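Local coordinates for uncharacterized protein VP1736 (Vibrio parahaemolyticus, PDB 3LXQ) that is of unknown function but carries a sulfatase-family domain of the alkaline phosphatase superfamily, at residues F100-L113 with R271-G283. Residues are numbered along the deposited sequence; the frame is centred on the assembly and turned at random.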
loop_
_atom_site.group_PDB
_atom_site.type_symbol
_atom_site.label_atom_id
_atom_site.label_comp_id
_atom_site.label_asym_id
_atom_site.label_seq_id
_atom_site.Cartn_x
_atom_site.Cartn_y
_atom_site.Cartn_z
ATOM N N PHE A 100 14.556 7.668 2.126
ATOM C CA PHE A 100 15.620 6.726 1.782
ATOM C C PHE A 100 15.730 6.482 0.279
ATOM O O PHE A 100 16.488 5.608 -0.149
ATOM C CB PHE A 100 15.414 5.375 2.482
ATOM C CG PHE A 100 15.205 5.470 3.971
ATOM C CD1 PHE A 100 16.238 5.881 4.816
ATOM C CD2 PHE A 100 13.973 5.120 4.534
ATOM C CE1 PHE A 100 16.045 5.963 6.205
ATOM C CE2 PHE A 100 13.766 5.198 5.925
ATOM C CZ PHE A 100 14.811 5.623 6.760
ATOM N N VAL A 101 14.975 7.240 -0.521
ATOM C CA VAL A 101 14.960 7.040 -1.977
ATOM C C VAL A 101 15.634 8.182 -2.754
ATOM O O VAL A 101 15.157 9.319 -2.766
ATOM C CB VAL A 101 13.529 6.780 -2.530
ATOM C CG1 VAL A 101 13.592 6.417 -4.007
ATOM C CG2 VAL A 101 12.839 5.669 -1.758
ATOM N N GLY A 102 16.743 7.856 -3.412
ATOM C CA GLY A 102 17.491 8.821 -4.219
ATOM C C GLY A 102 16.641 9.526 -5.266
ATOM O O GLY A 102 16.631 10.758 -5.329
ATOM N N SER A 103 15.915 8.750 -6.071
ATOM C CA SER A 103 15.083 9.314 -7.140
ATOM C C SER A 103 13.940 10.191 -6.613
ATOM O O SER A 103 13.354 10.955 -7.372
ATOM C CB SER A 103 14.546 8.219 -8.074
ATOM O OG SER A 103 13.664 7.343 -7.392
ATOM N N LEU A 104 13.643 10.090 -5.317
ATOM C CA LEU A 104 12.617 10.925 -4.692
ATOM C C LEU A 104 13.217 12.037 -3.833
ATOM O O LEU A 104 12.525 12.653 -3.024
ATOM C CB LEU A 104 11.629 10.073 -3.882
ATOM C CG LEU A 104 10.476 9.356 -4.599
ATOM C CD1 LEU A 104 10.934 8.456 -5.761
ATOM C CD2 LEU A 104 9.688 8.545 -3.608
ATOM N N GLY A 105 14.510 12.290 -4.021
ATOM C CA GLY A 105 15.178 13.413 -3.363
ATOM C C GLY A 105 15.937 13.102 -2.084
ATOM O O GLY A 105 16.799 13.884 -1.670
ATOM N N GLY A 106 15.636 11.965 -1.463
ATOM C CA GLY A 106 16.269 11.571 -0.202
ATOM C C GLY A 106 17.698 11.071 -0.356
ATOM O O GLY A 106 18.368 11.364 -1.348
ATOM N N LEU A 107 18.145 10.296 0.629
ATOM C CA LEU A 107 19.523 9.791 0.693
ATOM C C LEU A 107 19.816 8.805 -0.443
ATOM O O LEU A 107 18.917 8.050 -0.841
ATOM C CB LEU A 107 19.781 9.156 2.062
ATOM C CG LEU A 107 19.651 10.151 3.222
ATOM C CD1 LEU A 107 19.455 9.447 4.564
ATOM C CD2 LEU A 107 20.840 11.114 3.279
ATOM N N PRO A 108 21.054 8.824 -0.987
ATOM C CA PRO A 108 21.367 7.962 -2.139
ATOM C C PRO A 108 21.451 6.492 -1.736
ATOM O O PRO A 108 22.524 5.895 -1.753
ATOM C CB PRO A 108 22.718 8.494 -2.634
ATOM C CG PRO A 108 23.343 9.136 -1.442
ATOM C CD PRO A 108 22.219 9.628 -0.561
ATOM N N LEU A 109 20.303 5.925 -1.386
ATOM C CA LEU A 109 20.230 4.589 -0.808
ATOM C C LEU A 109 19.585 3.549 -1.714
ATOM O O LEU A 109 19.592 2.361 -1.390
ATOM C CB LEU A 109 19.469 4.641 0.519
ATOM C CG LEU A 109 20.155 4.443 1.870
ATOM C CD1 LEU A 109 21.585 5.003 1.953
ATOM C CD2 LEU A 109 19.272 5.020 2.980
ATOM N N THR A 110 19.022 3.990 -2.838
ATOM C CA THR A 110 18.252 3.087 -3.699
ATOM C C THR A 110 18.625 3.132 -5.188
ATOM O O THR A 110 17.733 3.306 -6.020
ATOM C CB THR A 110 16.725 3.354 -3.585
ATOM O OG1 THR A 110 16.474 4.743 -3.816
ATOM C CG2 THR A 110 16.176 2.931 -2.210
ATOM N N PRO A 111 19.919 2.928 -5.537
ATOM C CA PRO A 111 20.296 3.049 -6.955
ATOM C C PRO A 111 19.606 2.060 -7.908
ATOM O O PRO A 111 19.313 2.434 -9.044
ATOM C CB PRO A 111 21.814 2.837 -6.949
ATOM C CG PRO A 111 22.113 2.136 -5.680
ATOM C CD PRO A 111 21.082 2.592 -4.693
ATOM N N ASN A 112 19.361 0.824 -7.471
ATOM C CA ASN A 112 18.617 -0.129 -8.299
ATOM C C ASN A 112 17.184 0.322 -8.539
ATOM O O ASN A 112 16.710 0.277 -9.670
ATOM C CB ASN A 112 18.621 -1.536 -7.699
ATOM C CG ASN A 112 19.993 -2.200 -7.759
ATOM O OD1 ASN A 112 20.603 -2.316 -8.826
ATOM N ND2 ASN A 112 20.482 -2.641 -6.606
ATOM N N LEU A 113 16.496 0.759 -7.480
ATOM C CA LEU A 113 15.113 1.240 -7.612
ATOM C C LEU A 113 15.038 2.508 -8.457
ATOM O O LEU A 113 14.169 2.619 -9.312
ATOM C CB LEU A 113 14.440 1.457 -6.249
ATOM C CG LEU A 113 12.959 1.879 -6.237
ATOM C CD1 LEU A 113 12.061 0.790 -6.831
ATOM C CD2 LEU A 113 12.495 2.265 -4.833
ATOM N N ARG A 271 20.148 1.191 9.708
ATOM C CA ARG A 271 18.952 1.298 8.885
ATOM C C ARG A 271 19.309 1.654 7.446
ATOM O O ARG A 271 18.873 0.974 6.517
ATOM C CB ARG A 271 17.941 2.302 9.462
ATOM C CG ARG A 271 16.622 2.284 8.699
ATOM C CD ARG A 271 15.500 3.013 9.411
ATOM N NE ARG A 271 14.835 2.235 10.455
ATOM C CZ ARG A 271 13.956 1.252 10.244
ATOM N NH1 ARG A 271 13.656 0.855 9.019
ATOM N NH2 ARG A 271 13.396 0.634 11.271
ATOM N N ASN A 272 20.118 2.697 7.270
ATOM C CA ASN A 272 20.516 3.129 5.925
ATOM C C ASN A 272 21.056 1.974 5.101
ATOM O O ASN A 272 20.618 1.756 3.968
ATOM C CB ASN A 272 21.540 4.265 5.973
ATOM C CG ASN A 272 20.972 5.567 6.542
ATOM O OD1 ASN A 272 21.726 6.418 7.025
ATOM N ND2 ASN A 272 19.657 5.727 6.492
ATOM N N ASN A 273 21.984 1.220 5.688
ATOM C CA ASN A 273 22.621 0.092 5.004
ATOM C C ASN A 273 21.656 -1.054 4.709
ATOM O O ASN A 273 21.717 -1.657 3.635
ATOM C CB ASN A 273 23.826 -0.419 5.804
ATOM C CG ASN A 273 24.987 0.561 5.815
ATOM O OD1 ASN A 273 25.213 1.293 4.855
ATOM N ND2 ASN A 273 25.745 0.560 6.904
ATOM N N ALA A 274 20.767 -1.347 5.661
ATOM C CA ALA A 274 19.712 -2.349 5.452
ATOM C C ALA A 274 18.788 -1.974 4.286
ATOM O O ALA A 274 18.411 -2.843 3.483
ATOM C CB ALA A 274 18.920 -2.573 6.722
ATOM N N VAL A 275 18.432 -0.690 4.196
ATOM C CA VAL A 275 17.693 -0.180 3.033
ATOM C C VAL A 275 18.515 -0.411 1.756
ATOM O O VAL A 275 18.013 -0.983 0.784
ATOM C CB VAL A 275 17.303 1.318 3.188
ATOM C CG1 VAL A 275 16.803 1.906 1.857
ATOM C CG2 VAL A 275 16.245 1.498 4.286
ATOM N N LYS A 276 19.781 0.007 1.775
ATOM C CA LYS A 276 20.647 -0.175 0.615
ATOM C C LYS A 276 20.828 -1.654 0.267
ATOM O O LYS A 276 20.842 -2.002 -0.915
ATOM C CB LYS A 276 22.002 0.516 0.797
ATOM C CG LYS A 276 22.824 0.591 -0.496
ATOM C CD LYS A 276 23.987 1.560 -0.389
ATOM C CE LYS A 276 24.582 1.825 -1.768
ATOM N NZ LYS A 276 25.914 2.492 -1.697
ATOM N N TYR A 277 20.946 -2.515 1.286
ATOM C CA TYR A 277 20.920 -3.960 1.054
ATOM C C TYR A 277 19.623 -4.390 0.360
ATOM O O TYR A 277 19.667 -5.090 -0.655
ATOM C CB TYR A 277 21.137 -4.804 2.331
ATOM C CG TYR A 277 20.839 -6.260 2.042
ATOM C CD1 TYR A 277 21.753 -7.047 1.350
ATOM C CD2 TYR A 277 19.601 -6.819 2.363
ATOM C CE1 TYR A 277 21.465 -8.362 1.029
ATOM C CE2 TYR A 277 19.302 -8.138 2.046
ATOM C CZ TYR A 277 20.240 -8.903 1.376
ATOM O OH TYR A 277 19.963 -10.215 1.067
ATOM N N SER A 278 18.481 -3.977 0.914
ATOM C CA SER A 278 17.175 -4.306 0.335
ATOM C C SER A 278 17.039 -3.842 -1.117
ATOM O O SER A 278 16.451 -4.548 -1.938
ATOM C CB SER A 278 16.040 -3.729 1.171
ATOM O OG SER A 278 14.786 -4.141 0.650
ATOM N N ASP A 279 17.587 -2.667 -1.421
ATOM C CA ASP A 279 17.678 -2.181 -2.804
ATOM C C ASP A 279 18.484 -3.118 -3.706
ATOM O O ASP A 279 18.040 -3.451 -4.818
ATOM C CB ASP A 279 18.310 -0.793 -2.876
ATOM C CG ASP A 279 18.402 -0.278 -4.305
ATOM O OD1 ASP A 279 17.349 0.136 -4.845
ATOM O OD2 ASP A 279 19.508 -0.293 -4.892
ATOM N N TYR A 280 19.676 -3.510 -3.245
ATOM C CA TYR A 280 20.492 -4.469 -3.976
ATOM C C TYR A 280 19.699 -5.753 -4.176
ATOM O O TYR A 280 19.742 -6.354 -5.241
ATOM C CB TYR A 280 21.813 -4.767 -3.238
ATOM C CG TYR A 280 22.332 -6.168 -3.485
ATOM C CD1 TYR A 280 23.210 -6.439 -4.542
ATOM C CD2 TYR A 280 21.923 -7.233 -2.677
ATOM C CE1 TYR A 280 23.675 -7.737 -4.775
ATOM C CE2 TYR A 280 22.377 -8.525 -2.904
ATOM C CZ TYR A 280 23.246 -8.771 -3.948
ATOM O OH TYR A 280 23.685 -10.057 -4.153
ATOM N N ALA A 281 18.984 -6.164 -3.135
ATOM C CA ALA A 281 18.217 -7.395 -3.159
ATOM C C ALA A 281 17.075 -7.319 -4.171
ATOM O O ALA A 281 16.794 -8.310 -4.854
ATOM C CB ALA A 281 17.693 -7.721 -1.764
ATOM N N LEU A 282 16.437 -6.146 -4.277
ATOM C CA LEU A 282 15.359 -5.918 -5.246
ATOM C C LEU A 282 15.889 -5.974 -6.674
ATOM O O LEU A 282 15.251 -6.568 -7.552
ATOM C CB LEU A 282 14.648 -4.580 -4.992
ATOM C CG LEU A 282 13.506 -4.161 -5.927
ATOM C CD1 LEU A 282 12.356 -5.163 -5.911
ATOM C CD2 LEU A 282 13.006 -2.770 -5.580
ATOM N N GLY A 283 17.060 -5.360 -6.878
ATOM C CA GLY A 283 17.751 -5.336 -8.176
ATOM C C GLY A 283 18.039 -6.734 -8.687
ATOM O O GLY A 283 17.860 -7.012 -9.878
#
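D279, midway along helix 271-289, points its carboxylate at the start of helix 111-118 and accepts hydrogen bonds from the backbone N-H groups of N112 and L113, so the first turn of one helix is gripped by a side chain from another. Both belong to the sulfatase-type alpha/beta domain of the alkaline phosphatase superfamily. N112 N to D279 OD2 and L113 N to D279 OD1 are both 2.8 Å, each oxygen using its syn lone pair. With CG anti to the backbone N (chi1 -180°), the carboxylate extends from a CB that already faces 100-113. Two N-H donors at a helix N-terminus would be expected to favour the ionised form of D279. T110, at the N-cap position, makes no capping bond; its OG1 accepts from G102 N and is hydrogen-bonded to D114 OD1. P111 lays CD against D279 OD2 at 3.3 Å.

A further polar bond runs from N112 ND2 to D279 O, 3.1 Å and bent to 137° at the hydrogen. The amide comes from above the carbonyl plane, on the face opposite the helical donor G283 N.

Apolar contacts flank the carboxylate along helix 271-289. L113 CD1 meets L282 CD2, and both leucines also touch V302 of the central sheet. Toward the start of helix 271-289, V275 fits between F100 and L109: its CG1 packs against F100 CB (3.8 Å) and L109 CB (4.0 Å), and its CG2 lies over one face of the F100 ring near the rim. N272 brings ND2 to the edge of that ring, 3.6 Å from F100 CE1, and its amide also packs against L109 CD2.

Buried L109 O has no conventional hydrogen-bond partner in the model; it receives a CA-H...O contact from K276 CA at 3.4 Å, with 149° at the hydrogen.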